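Local coordinates for protein mandalate racemase/muconate lactonizing enzyme (Unidentified, PDB 4E4U) that probably catalyses an enolase-superfamily reaction on a carboxylate substrate, as mandelate racemases and muconate lactonizing enzymes do, though its own substrate is not established, at residues 39-44 with 283-288; 76-81 with 89-94; 183-188 with 221-226; 190-195 with 225-230. All coordinates share one frame; numbering follows the deposited sequence.

Contact 1: residues 39-44 with 283-288; sequences EIYSAT and VARVGG
Tyr41 and Arg285 meet where the end of strand 35-40 passes the 283-288 loop, which leads into helix 289-301. From Tyr41, CB packs on Ala284 CB at 3.7 Å, while the Tyr41 backbone N donates to Ala284 O (3.0 Å, N-H...O 156°). With CG anti to the backbone N, the chi1 of -167° swings the Tyr41 ring across the Arg285 side chain, its CD2-CE2 edge over the guanidinium. CD2 lies 3.7 Å above the centre of the Arg285 guanidinium, and CE2 comes within 3.5 Å of Arg285 NH1. The two planes stand 70° apart, so the ring presents its edge to the guanidinium face; this is not a parallel stack. His309 meets the Tyr41 ring from elsewhere in the chain. At the guanidinium edge, a water accepts from Arg285 NE and donates to Tyr41 O, 2.8 Å in each case; a second water accepts from Arg285 NH2 and from Ala43 N. Arg285 NH1 bonds to Glu259 O, and Glu39 directs its carboxylate to Gly313 N and Gly316 N. The segments belong to the N-terminal and the barrel domain of the enolase-superfamily architecture. A buried guanidinium is thus satisfied by carbonyl and water oxygens, consistent with a polar interdomain seam in which ordered waters complete the hydrogen bonding.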
loop_
_atom_site.group_PDB
_atom_site.type_symbol
_atom_site.label_atom_id
_atom_site.label_comp_id
_atom_site.label_asym_id
_atom_site.label_seq_id
_atom_site.Cartn_x
_atom_site.Cartn_y
_atom_site.Cartn_z
ATOM N N GLU A 39 -31.218 -28.977 0.333
ATOM C CA GLU A 39 -30.536 -29.356 1.560
ATOM C C GLU A 39 -29.936 -28.115 2.201
ATOM O O GLU A 39 -29.470 -27.208 1.503
ATOM C CB GLU A 39 -29.446 -30.405 1.298
ATOM C CG GLU A 39 -28.766 -30.871 2.579
ATOM C CD GLU A 39 -27.955 -32.145 2.438
ATOM O OE1 GLU A 39 -27.898 -32.742 1.337
ATOM O OE2 GLU A 39 -27.366 -32.556 3.463
ATOM N N ILE A 40 -29.973 -28.083 3.529
ATOM C CA ILE A 40 -29.479 -26.974 4.323
ATOM C C ILE A 40 -28.249 -27.416 5.107
ATOM O O ILE A 40 -28.275 -28.462 5.755
ATOM C CB ILE A 40 -30.578 -26.509 5.295
ATOM C CG1 ILE A 40 -31.731 -25.890 4.503
ATOM C CG2 ILE A 40 -30.028 -25.554 6.352
ATOM C CD1 ILE A 40 -32.982 -25.620 5.301
ATOM N N TYR A 41 -27.172 -26.629 5.041
ATOM C CA TYR A 41 -25.955 -26.935 5.788
ATOM C C TYR A 41 -25.787 -25.864 6.851
ATOM O O TYR A 41 -25.376 -24.736 6.558
ATOM C CB TYR A 41 -24.733 -26.968 4.868
ATOM C CG TYR A 41 -23.489 -27.576 5.487
ATOM C CD1 TYR A 41 -23.409 -28.940 5.707
ATOM C CD2 TYR A 41 -22.389 -26.797 5.823
ATOM C CE1 TYR A 41 -22.281 -29.516 6.256
ATOM C CE2 TYR A 41 -21.245 -27.368 6.371
ATOM C CZ TYR A 41 -21.203 -28.731 6.588
ATOM O OH TYR A 41 -20.086 -29.329 7.133
ATOM N N SER A 42 -26.147 -26.204 8.086
ATOM C CA SER A 42 -26.070 -25.253 9.189
ATOM C C SER A 42 -26.231 -25.997 10.498
ATOM O O SER A 42 -27.223 -26.701 10.695
ATOM C CB SER A 42 -27.184 -24.212 9.069
ATOM O OG SER A 42 -27.004 -23.177 10.016
ATOM N N ALA A 43 -25.269 -25.831 11.398
ATOM C CA ALA A 43 -25.315 -26.531 12.678
ATOM C C ALA A 43 -24.929 -25.647 13.858
ATOM O O ALA A 43 -24.539 -26.151 14.910
ATOM C CB ALA A 43 -24.449 -27.791 12.637
ATOM N N THR A 44 -25.032 -24.333 13.689
ATOM C CA THR A 44 -24.885 -23.432 14.829
ATOM C C THR A 44 -25.847 -23.848 15.942
ATOM O O THR A 44 -25.472 -23.884 17.125
ATOM C CB THR A 44 -25.175 -21.986 14.422
ATOM O OG1 THR A 44 -24.366 -21.639 13.295
ATOM C CG2 THR A 44 -24.871 -21.032 15.565
ATOM N N VAL A 283 -22.504 -25.399 -1.328
ATOM C CA VAL A 283 -23.674 -24.788 -1.971
ATOM C C VAL A 283 -24.878 -24.712 -1.045
ATOM O O VAL A 283 -25.783 -23.911 -1.271
ATOM C CB VAL A 283 -24.083 -25.499 -3.289
ATOM C CG1 VAL A 283 -22.975 -25.395 -4.317
ATOM C CG2 VAL A 283 -24.449 -26.963 -3.037
ATOM N N ALA A 284 -24.885 -25.554 -0.012
ATOM C CA ALA A 284 -25.963 -25.570 0.979
ATOM C C ALA A 284 -25.732 -24.598 2.146
ATOM O O ALA A 284 -26.542 -24.525 3.068
ATOM C CB ALA A 284 -26.190 -26.990 1.488
ATOM N N ARG A 285 -24.632 -23.848 2.094
ATOM C CA ARG A 285 -24.329 -22.815 3.092
ATOM C C ARG A 285 -24.191 -21.410 2.506
ATOM O O ARG A 285 -24.529 -20.428 3.173
ATOM C CB ARG A 285 -23.042 -23.163 3.859
ATOM C CG ARG A 285 -22.403 -21.983 4.598
ATOM C CD ARG A 285 -21.369 -22.453 5.589
ATOM N NE ARG A 285 -21.999 -22.861 6.839
ATOM C CZ ARG A 285 -21.453 -23.660 7.751
ATOM N NH1 ARG A 285 -20.256 -24.208 7.553
ATOM N NH2 ARG A 285 -22.120 -23.915 8.868
ATOM N N VAL A 286 -23.676 -21.291 1.283
ATOM C CA VAL A 286 -23.267 -19.968 0.798
ATOM C C VAL A 286 -24.392 -19.045 0.351
ATOM O O VAL A 286 -24.159 -17.852 0.156
ATOM C CB VAL A 286 -22.200 -20.040 -0.338
ATOM C CG1 VAL A 286 -20.934 -20.704 0.162
ATOM C CG2 VAL A 286 -22.755 -20.732 -1.579
ATOM N N GLY A 287 -25.593 -19.589 0.184
ATOM C CA GLY A 287 -26.726 -18.802 -0.269
ATOM C C GLY A 287 -27.493 -19.414 -1.427
ATOM O O GLY A 287 -28.474 -18.826 -1.901
ATOM N N GLY A 288 -27.061 -20.592 -1.882
ATOM C CA GLY A 288 -27.739 -21.295 -2.961
ATOM C C GLY A 288 -26.914 -21.340 -4.231
ATOM O O GLY A 288 -25.744 -20.947 -4.236
HETATM O O HOH W 1 -24.674 -22.220 7.524
HETATM O O HOH W 2 -24.206 -22.910 10.784
#

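Contact 2: residues 76-81 with 89-94; sequences QAYSSG and TMMGVV
Ala77 is the low point of the 76-81 surface, and three side chains of helix 88-109 close round it. Val94 lies against the methyl with its CB-CG2 flank; CG2, anti to the backbone N, is 3.6 Å from Ala77 CB, at the closest backbone approach of the segments (Ala77 CA to Val94 CA 6.6 Å). Met90 lies beside the same methyl. Its chain bends at chi2 and chi3 (60° and 98°), which lays SD 3.8 Å from Ala77 CB and carries CE onward to Ser80 CB at 3.6 Å. The bent thioether therefore fills the hollow between Ala77 and Ser80, the latter just past the end of the helix, with its CG 3.4 Å from Ala77 O. That oxygen already accepts the backbone N-H of Ser80. Met91 supplies another bump: it too folds back, and its CE settles 3.8 Å from Tyr78 CA and 4.1 Å from Tyr78 CB, with SD near the plane of the Tyr78 ring at its edge. The ring itself continues past the interface to meet Phe74 and Tyr265.

The two segments form a helical hairpin in the N-terminal capping domain, joined by the connection 80-87. Val57 of helix 47-61 packs on Met90, and Thr44 of the second subunit touches Met90 and receives a hydrogen bond from Ser80 OG. Chemically, mostly methyl, thioether and methylene groups, with some backbone atoms of 77-78, make the contact, so it depends on shape complementarity and burial of apolar surface, while polar bonding is directed to neighbouring elements and the second subunit.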
loop_
_atom_site.group_PDB
_atom_site.type_symbol
_atom_site.label_atom_id
_atom_site.label_comp_id
_atom_site.label_asym_id
_atom_site.label_seq_id
_atom_site.Cartn_x
_atom_site.Cartn_y
_atom_site.Cartn_z
ATOM N N GLN A 76 -34.227 -10.990 0.062
ATOM C CA GLN A 76 -35.161 -10.925 1.183
ATOM C C GLN A 76 -34.594 -11.637 2.409
ATOM O O GLN A 76 -34.673 -11.128 3.525
ATOM C CB GLN A 76 -36.527 -11.525 0.819
ATOM C CG GLN A 76 -37.245 -10.845 -0.341
ATOM C CD GLN A 76 -37.538 -9.376 -0.110
ATOM O OE1 GLN A 76 -37.920 -8.962 0.989
ATOM N NE2 GLN A 76 -37.396 -8.577 -1.165
ATOM N N ALA A 77 -34.032 -12.822 2.204
ATOM C CA ALA A 77 -33.467 -13.580 3.315
ATOM C C ALA A 77 -32.261 -12.870 3.923
ATOM O O ALA A 77 -32.134 -12.760 5.142
ATOM C CB ALA A 77 -33.084 -14.983 2.857
ATOM N N TYR A 78 -31.370 -12.400 3.052
ATOM C CA TYR A 78 -30.161 -11.690 3.451
ATOM C C TYR A 78 -30.467 -10.432 4.260
ATOM O O TYR A 78 -29.678 -10.028 5.107
ATOM C CB TYR A 78 -29.362 -11.344 2.183
ATOM C CG TYR A 78 -28.031 -10.663 2.403
ATOM C CD1 TYR A 78 -26.961 -11.345 2.963
ATOM C CD2 TYR A 78 -27.835 -9.345 2.018
ATOM C CE1 TYR A 78 -25.741 -10.737 3.139
ATOM C CE2 TYR A 78 -26.616 -8.719 2.199
ATOM C CZ TYR A 78 -25.569 -9.421 2.765
ATOM O OH TYR A 78 -24.339 -8.828 2.954
ATOM N N SER A 79 -31.620 -9.824 3.994
ATOM C CA SER A 79 -31.987 -8.545 4.602
ATOM C C SER A 79 -32.879 -8.692 5.833
ATOM O O SER A 79 -33.122 -7.715 6.551
ATOM C CB SER A 79 -32.711 -7.685 3.565
ATOM O OG SER A 79 -31.859 -7.448 2.450
ATOM N N SER A 80 -33.360 -9.915 6.064
ATOM C CA SER A 80 -34.387 -10.216 7.059
ATOM C C SER A 80 -34.137 -9.577 8.424
ATOM O O SER A 80 -33.082 -9.771 9.027
ATOM C CB SER A 80 -34.506 -11.737 7.214
ATOM O OG SER A 80 -35.609 -12.098 8.028
ATOM N N GLY A 81 -35.118 -8.834 8.927
ATOM C CA GLY A 81 -35.032 -8.260 10.258
ATOM C C GLY A 81 -34.063 -7.100 10.381
ATOM O O GLY A 81 -33.546 -6.837 11.465
ATOM N N THR A 89 -26.756 -18.950 9.798
ATOM C CA THR A 89 -27.847 -19.918 9.776
ATOM C C THR A 89 -28.864 -19.560 8.702
ATOM O O THR A 89 -29.331 -20.441 7.974
ATOM C CB THR A 89 -28.520 -20.063 11.156
ATOM O OG1 THR A 89 -27.568 -20.578 12.094
ATOM C CG2 THR A 89 -29.711 -21.004 11.090
ATOM N N MET A 90 -29.182 -18.273 8.573
ATOM C CA MET A 90 -30.135 -17.842 7.548
ATOM C C MET A 90 -29.616 -18.196 6.165
ATOM O O MET A 90 -30.374 -18.634 5.306
ATOM C CB MET A 90 -30.386 -16.337 7.632
ATOM C CG MET A 90 -31.215 -15.785 6.472
ATOM S SD MET A 90 -32.864 -16.519 6.328
ATOM C CE MET A 90 -33.837 -15.264 7.159
ATOM N N MET A 91 -28.319 -18.017 5.945
ATOM C CA MET A 91 -27.759 -18.338 4.646
ATOM C C MET A 91 -27.839 -19.833 4.345
ATOM O O MET A 91 -28.120 -20.221 3.211
ATOM C CB MET A 91 -26.343 -17.803 4.521
ATOM C CG MET A 91 -26.274 -16.278 4.440
ATOM S SD MET A 91 -27.081 -15.568 2.987
ATOM C CE MET A 91 -28.714 -15.156 3.597
ATOM N N GLY A 92 -27.612 -20.680 5.349
ATOM C CA GLY A 92 -27.822 -22.109 5.165
ATOM C C GLY A 92 -29.261 -22.424 4.790
ATOM O O GLY A 92 -29.527 -23.183 3.856
ATOM N N VAL A 93 -30.205 -21.828 5.509
ATOM C CA VAL A 93 -31.617 -22.070 5.233
ATOM C C VAL A 93 -32.005 -21.624 3.830
ATOM O O VAL A 93 -32.634 -22.380 3.078
ATOM C CB VAL A 93 -32.526 -21.388 6.270
ATOM C CG1 VAL A 93 -33.996 -21.552 5.893
ATOM C CG2 VAL A 93 -32.262 -21.963 7.651
ATOM N N VAL A 94 -31.629 -20.406 3.457
ATOM C CA VAL A 94 -31.996 -19.938 2.127
ATOM C C VAL A 94 -31.305 -20.746 1.030
ATOM O O VAL A 94 -31.858 -20.897 -0.055
ATOM C CB VAL A 94 -31.801 -18.413 1.936
ATOM C CG1 VAL A 94 -30.349 -18.071 1.634
ATOM C CG2 VAL A 94 -32.722 -17.914 0.828
#

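Contact 3: residues 183-188 with 221-226; sequences VLDRCE and AKRLEK
The backbones of 183-188 and 221-226 come closest where Glu188 CA lies 6.0 Å from Leu224 CA, and their main side-chain bridge is Arg223. Its chain is extended from CG to NE and crosses Leu184 at about a right angle, so that Leu184 CB lies 3.5 Å above the guanidinium plane, over its centre. In that plane, NH1 donates to the anti lone pair of Asp185 OD1 (2.9 Å, 159°), and a water accepts from NH2 and donates to Asp185 OD1. A weak, more bent bond joins Arg223 NH1 to Glu188 OE1 (3.1 Å, 130°), the carboxylate standing 80° from the guanidinium. With Lys226, these residues form a salt-bridge network.

Helices 181-198 and 214-224 belong to successive beta-alpha units of the barrel domain, packing as neighbours outside the strands; Cys187 and Leu224 both touch Phe206 of strand 203-206. Leu224 CD2 faces the 181-198 backbone, 4.0 Å from Cys187 O.

Lys226, bent at chi3 and chi4, brings NZ above the carboxylate plane of Glu188 in a salt bridge 2.8 Å from OE2, while also donating to Arg223 O at 2.9 Å. Glu188 is therefore shared by two cations. Across a subunit boundary, Arg223 NH2 forms a salt bridge with Asp228 of the third subunit, whose Ser200 bonds to Asp185 OD2.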
loop_
_atom_site.group_PDB
_atom_site.type_symbol
_atom_site.label_atom_id
_atom_site.label_comp_id
_atom_site.label_asym_id
_atom_site.label_seq_id
_atom_site.Cartn_x
_atom_site.Cartn_y
_atom_site.Cartn_z
ATOM N N VAL A 183 2.915 -33.381 17.211
ATOM C CA VAL A 183 1.844 -33.307 16.226
ATOM C C VAL A 183 2.399 -32.879 14.864
ATOM O O VAL A 183 2.024 -33.448 13.840
ATOM C CB VAL A 183 0.688 -32.408 16.701
ATOM C CG1 VAL A 183 -0.309 -32.154 15.578
ATOM C CG2 VAL A 183 -0.004 -33.052 17.898
ATOM N N LEU A 184 3.317 -31.911 14.849
ATOM C CA LEU A 184 3.962 -31.520 13.595
ATOM C C LEU A 184 4.660 -32.723 12.959
ATOM O O LEU A 184 4.553 -32.941 11.752
ATOM C CB LEU A 184 4.960 -30.381 13.814
ATOM C CG LEU A 184 4.375 -29.026 14.230
ATOM C CD1 LEU A 184 5.473 -28.074 14.683
ATOM C CD2 LEU A 184 3.590 -28.408 13.075
ATOM N N ASP A 185 5.364 -33.507 13.774
ATOM C CA ASP A 185 6.029 -34.710 13.283
ATOM C C ASP A 185 5.026 -35.686 12.672
ATOM O O ASP A 185 5.284 -36.288 11.629
ATOM C CB ASP A 185 6.757 -35.434 14.423
ATOM C CG ASP A 185 8.039 -34.742 14.856
ATOM O OD1 ASP A 185 8.523 -33.834 14.151
ATOM O OD2 ASP A 185 8.581 -35.139 15.910
ATOM N N ARG A 186 3.888 -35.855 13.336
ATOM C CA ARG A 186 2.867 -36.785 12.869
ATOM C C ARG A 186 2.281 -36.320 11.538
ATOM O O ARG A 186 2.037 -37.130 10.645
ATOM C CB ARG A 186 1.762 -36.943 13.915
ATOM C CG ARG A 186 0.661 -37.895 13.501
ATOM C CD ARG A 186 -0.343 -38.071 14.618
ATOM N NE ARG A 186 -1.139 -36.861 14.812
ATOM C CZ ARG A 186 -1.638 -36.463 15.979
ATOM N NH1 ARG A 186 -1.401 -37.148 17.091
ATOM N NH2 ARG A 186 -2.366 -35.362 16.041
ATOM N N CYS A 187 2.066 -35.016 11.400
ATOM C CA CYS A 187 1.532 -34.468 10.154
ATOM C C CYS A 187 2.465 -34.779 8.991
ATOM O O CYS A 187 2.029 -35.206 7.916
ATOM C CB CYS A 187 1.342 -32.952 10.258
ATOM S SG CYS A 187 0.019 -32.436 11.359
ATOM N N GLU A 188 3.757 -34.582 9.227
ATOM C CA GLU A 188 4.777 -34.855 8.230
ATOM C C GLU A 188 4.815 -36.347 7.890
ATOM O O GLU A 188 4.927 -36.724 6.718
ATOM C CB GLU A 188 6.135 -34.400 8.763
ATOM C CG GLU A 188 7.040 -33.817 7.722
ATOM C CD GLU A 188 8.378 -33.387 8.282
ATOM O OE1 GLU A 188 8.435 -32.791 9.391
ATOM O OE2 GLU A 188 9.379 -33.640 7.593
ATOM N N ALA A 221 3.406 -25.731 7.343
ATOM C CA ALA A 221 3.553 -25.664 5.892
ATOM C C ALA A 221 4.993 -25.929 5.448
ATOM O O ALA A 221 5.220 -26.650 4.475
ATOM C CB ALA A 221 3.067 -24.322 5.361
ATOM N N LYS A 222 5.971 -25.373 6.162
ATOM C CA LYS A 222 7.367 -25.575 5.767
ATOM C C LYS A 222 7.741 -27.053 5.789
ATOM O O LYS A 222 8.509 -27.500 4.946
ATOM C CB LYS A 222 8.332 -24.751 6.626
ATOM C CG LYS A 222 8.130 -23.234 6.570
ATOM C CD LYS A 222 7.571 -22.706 5.245
ATOM C CE LYS A 222 8.645 -22.467 4.205
ATOM N NZ LYS A 222 8.066 -21.793 2.998
ATOM N N ARG A 223 7.180 -27.803 6.733
ATOM C CA ARG A 223 7.411 -29.241 6.825
ATOM C C ARG A 223 6.723 -30.034 5.728
ATOM O O ARG A 223 7.218 -31.086 5.310
ATOM C CB ARG A 223 6.929 -29.758 8.171
ATOM C CG ARG A 223 7.803 -29.354 9.336
ATOM C CD ARG A 223 7.061 -29.624 10.616
ATOM N NE ARG A 223 7.833 -29.403 11.835
ATOM C CZ ARG A 223 8.309 -30.375 12.607
ATOM N NH1 ARG A 223 8.137 -31.650 12.273
ATOM N NH2 ARG A 223 8.949 -30.067 13.722
ATOM N N LEU A 224 5.579 -29.539 5.271
ATOM C CA LEU A 224 4.772 -30.275 4.307
ATOM C C LEU A 224 5.192 -30.033 2.865
ATOM O O LEU A 224 4.845 -30.821 1.979
ATOM C CB LEU A 224 3.289 -29.934 4.472
ATOM C CG LEU A 224 2.688 -30.248 5.843
ATOM C CD1 LEU A 224 1.189 -30.006 5.803
ATOM C CD2 LEU A 224 3.007 -31.679 6.287
ATOM N N GLU A 225 5.929 -28.952 2.621
ATOM C CA GLU A 225 6.264 -28.579 1.246
ATOM C C GLU A 225 6.981 -29.683 0.470
ATOM O O GLU A 225 6.737 -29.864 -0.720
ATOM C CB GLU A 225 7.063 -27.269 1.206
ATOM C CG GLU A 225 6.180 -26.045 1.433
ATOM C CD GLU A 225 6.940 -24.734 1.572
ATOM O OE1 GLU A 225 8.185 -24.738 1.547
ATOM O OE2 GLU A 225 6.288 -23.681 1.723
ATOM N N LYS A 226 7.841 -30.442 1.144
ATOM C CA LYS A 226 8.593 -31.488 0.455
ATOM C C LYS A 226 7.705 -32.600 -0.108
ATOM O O LYS A 226 8.150 -33.370 -0.954
ATOM C CB LYS A 226 9.669 -32.088 1.373
ATOM C CG LYS A 226 9.122 -32.889 2.554
ATOM C CD LYS A 226 10.243 -33.489 3.418
ATOM C CE LYS A 226 10.879 -32.466 4.360
ATOM N NZ LYS A 226 9.932 -31.952 5.411
HETATM O O HOH W 3 10.498 -32.101 15.062
#

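Contact 4: residues 190-195 with 225-230; sequences FCRRVR and EKYDPL
Arg195 NH2 donates to Tyr227 O at 2.9 Å with an N-H...O angle of 160°, almost in line with the C=O bond (C=O...N 166°) and close to the guanidinium plane. The same nitrogen gives to a water, which in turn donates to Asp228 O at 2.7 Å, so two successive carbonyls of the 225-230 loop are tied, directly and through water, to the guanidinium edge. Bends at chi2 and chi3 fold the arginine toward these carbonyls; its NH1 bonds to Gly199 O and Ala202 O, beyond the end of helix 181-198.

The loop follows helix 214-224 and leads into strand 231-233, making this the alpha-to-beta connection between successive beta-alpha units of the barrel domain, packed on the preceding helix 181-198. Tyr227 does the packing. One ring face lies on the helix backbone, with Arg192 CA 3.6 Å above it toward the rim, and Lys226 CG rests on the opposite face. Cys191 CB meets ring CD2 at 3.6 Å. At the far end, Tyr227 OH lies 3.3 Å from Arg192 CB, and the Arg192 guanidinium stands perpendicular to the ring, its edge toward the OH. The Asp228 carboxylate turns to Arg223 and Arg219 of the fourth subunit.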
loop_
_atom_site.group_PDB
_atom_site.type_symbol
_atom_site.label_atom_id
_atom_site.label_comp_id
_atom_site.label_asym_id
_atom_site.label_seq_id
_atom_site.Cartn_x
_atom_site.Cartn_y
_atom_site.Cartn_z
ATOM N N PHE A 190 2.391 -38.626 8.184
ATOM C CA PHE A 190 1.225 -38.990 7.382
ATOM C C PHE A 190 1.471 -38.670 5.913
ATOM O O PHE A 190 1.211 -39.498 5.036
ATOM C CB PHE A 190 -0.028 -38.261 7.864
ATOM C CG PHE A 190 -0.873 -39.061 8.813
ATOM C CD1 PHE A 190 -0.461 -39.273 10.126
ATOM C CD2 PHE A 190 -2.090 -39.580 8.402
ATOM C CE1 PHE A 190 -1.250 -39.999 11.010
ATOM C CE2 PHE A 190 -2.881 -40.313 9.274
ATOM C CZ PHE A 190 -2.461 -40.525 10.581
ATOM N N CYS A 191 1.979 -37.473 5.638
ATOM C CA CYS A 191 2.250 -37.104 4.253
ATOM C C CYS A 191 3.291 -38.026 3.631
ATOM O O CYS A 191 3.145 -38.454 2.487
ATOM C CB CYS A 191 2.677 -35.639 4.135
ATOM S SG CYS A 191 1.331 -34.491 4.430
ATOM N N ARG A 192 4.332 -38.347 4.393
ATOM C CA ARG A 192 5.389 -39.209 3.888
ATOM C C ARG A 192 4.845 -40.587 3.524
ATOM O O ARG A 192 5.110 -41.100 2.430
ATOM C CB ARG A 192 6.497 -39.351 4.929
ATOM C CG ARG A 192 7.667 -40.179 4.445
ATOM C CD ARG A 192 8.745 -40.293 5.512
ATOM N NE ARG A 192 9.862 -41.116 5.061
ATOM C CZ ARG A 192 10.994 -40.627 4.565
ATOM N NH1 ARG A 192 11.162 -39.314 4.463
ATOM N NH2 ARG A 192 11.961 -41.446 4.175
ATOM N N ARG A 193 4.083 -41.178 4.438
ATOM C CA ARG A 193 3.561 -42.526 4.229
ATOM C C ARG A 193 2.507 -42.581 3.127
ATOM O O ARG A 193 2.501 -43.510 2.322
ATOM C CB ARG A 193 3.005 -43.100 5.534
ATOM C CG ARG A 193 4.055 -43.301 6.620
ATOM C CD ARG A 193 5.037 -44.412 6.275
ATOM N NE ARG A 193 6.171 -44.422 7.197
ATOM C CZ ARG A 193 6.124 -44.867 8.452
ATOM N NH1 ARG A 193 4.992 -45.343 8.959
ATOM N NH2 ARG A 193 7.213 -44.832 9.208
ATOM N N VAL A 194 1.615 -41.595 3.092
ATOM C CA VAL A 194 0.591 -41.553 2.050
ATOM C C VAL A 194 1.236 -41.308 0.681
ATOM O O VAL A 194 0.894 -41.984 -0.285
ATOM C CB VAL A 194 -0.540 -40.539 2.341
ATOM C CG1 VAL A 194 -1.527 -40.503 1.180
ATOM C CG2 VAL A 194 -1.269 -40.918 3.628
ATOM N N ARG A 195 2.183 -40.370 0.602
ATOM C CA ARG A 195 2.906 -40.155 -0.652
ATOM C C ARG A 195 3.595 -41.434 -1.133
ATOM O O ARG A 195 3.540 -41.753 -2.320
ATOM C CB ARG A 195 3.922 -39.013 -0.540
ATOM C CG ARG A 195 4.809 -38.861 -1.777
ATOM C CD ARG A 195 4.003 -38.513 -3.028
ATOM N NE ARG A 195 3.533 -37.131 -2.994
ATOM C CZ ARG A 195 2.345 -36.725 -3.441
ATOM N NH1 ARG A 195 1.492 -37.600 -3.965
ATOM N NH2 ARG A 195 2.009 -35.442 -3.361
ATOM N N GLU A 225 5.929 -28.952 2.621
ATOM C CA GLU A 225 6.264 -28.579 1.246
ATOM C C GLU A 225 6.981 -29.683 0.470
ATOM O O GLU A 225 6.737 -29.864 -0.720
ATOM C CB GLU A 225 7.063 -27.269 1.206
ATOM C CG GLU A 225 6.180 -26.045 1.433
ATOM C CD GLU A 225 6.940 -24.734 1.572
ATOM O OE1 GLU A 225 8.185 -24.738 1.547
ATOM O OE2 GLU A 225 6.288 -23.681 1.723
ATOM N N LYS A 226 7.841 -30.442 1.144
ATOM C CA LYS A 226 8.593 -31.488 0.455
ATOM C C LYS A 226 7.705 -32.600 -0.108
ATOM O O LYS A 226 8.150 -33.370 -0.954
ATOM C CB LYS A 226 9.669 -32.088 1.373
ATOM C CG LYS A 226 9.122 -32.889 2.554
ATOM C CD LYS A 226 10.243 -33.489 3.418
ATOM C CE LYS A 226 10.879 -32.466 4.360
ATOM N NZ LYS A 226 9.932 -31.952 5.411
ATOM N N TYR A 227 6.453 -32.673 0.341
ATOM C CA TYR A 227 5.532 -33.681 -0.181
ATOM C C TYR A 227 4.555 -33.133 -1.218
ATOM O O TYR A 227 3.679 -33.852 -1.686
ATOM C CB TYR A 227 4.803 -34.393 0.960
ATOM C CG TYR A 227 5.796 -35.061 1.869
ATOM C CD1 TYR A 227 6.579 -36.112 1.403
ATOM C CD2 TYR A 227 5.993 -34.619 3.170
ATOM C CE1 TYR A 227 7.523 -36.716 2.210
ATOM C CE2 TYR A 227 6.928 -35.232 3.995
ATOM C CZ TYR A 227 7.689 -36.275 3.500
ATOM O OH TYR A 227 8.629 -36.875 4.295
ATOM N N ASP A 228 4.727 -31.859 -1.573
ATOM C CA ASP A 228 3.939 -31.187 -2.619
ATOM C C ASP A 228 2.424 -31.444 -2.568
ATOM O O ASP A 228 1.838 -31.882 -3.562
ATOM C CB ASP A 228 4.496 -31.539 -4.011
ATOM C CG ASP A 228 3.918 -30.667 -5.127
ATOM O OD1 ASP A 228 3.640 -29.468 -4.901
ATOM O OD2 ASP A 228 3.764 -31.179 -6.254
ATOM N N PRO A 229 1.777 -31.153 -1.421
ATOM C CA PRO A 229 0.319 -31.315 -1.385
ATOM C C PRO A 229 -0.368 -30.346 -2.342
ATOM O O PRO A 229 0.108 -29.215 -2.561
ATOM C CB PRO A 229 -0.061 -30.961 0.061
ATOM C CG PRO A 229 1.206 -30.760 0.802
ATOM C CD PRO A 229 2.312 -30.569 -0.179
ATOM N N LEU A 230 -1.497 -30.782 -2.885
ATOM C CA LEU A 230 -2.308 -29.922 -3.737
ATOM C C LEU A 230 -2.901 -28.751 -2.943
ATOM O O LEU A 230 -3.046 -27.653 -3.467
ATOM C CB LEU A 230 -3.396 -30.744 -4.434
ATOM C CG LEU A 230 -4.541 -30.015 -5.154
ATOM C CD1 LEU A 230 -4.055 -28.988 -6.160
ATOM C CD2 LEU A 230 -5.453 -31.015 -5.845
HETATM O O HOH W 4 -0.176 -33.640 -4.106
#

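Along the chain, contact 1 closes a long loop from the end of strand 35-40 to the segment before helix 289-301, and the other three are nested inside it. Contacts 1 and 2 adjoin, their centres 11 Å apart, with Ser42 and Thr44 against Thr89 and Arg285 against Met91; both touch the second subunit. Contacts 3 and 4 form another cluster, centres 8 Å apart, using helix 181-198 and sharing Glu225 and Lys226. Contacts 2 and 3 lie about 40 Å apart between centres, on opposite sides of the chain's centre. One cluster thus involves the N-terminal domain and its seam with the barrel, the other the barrel's outer helices, where further subunits of the eight-chain assembly meet.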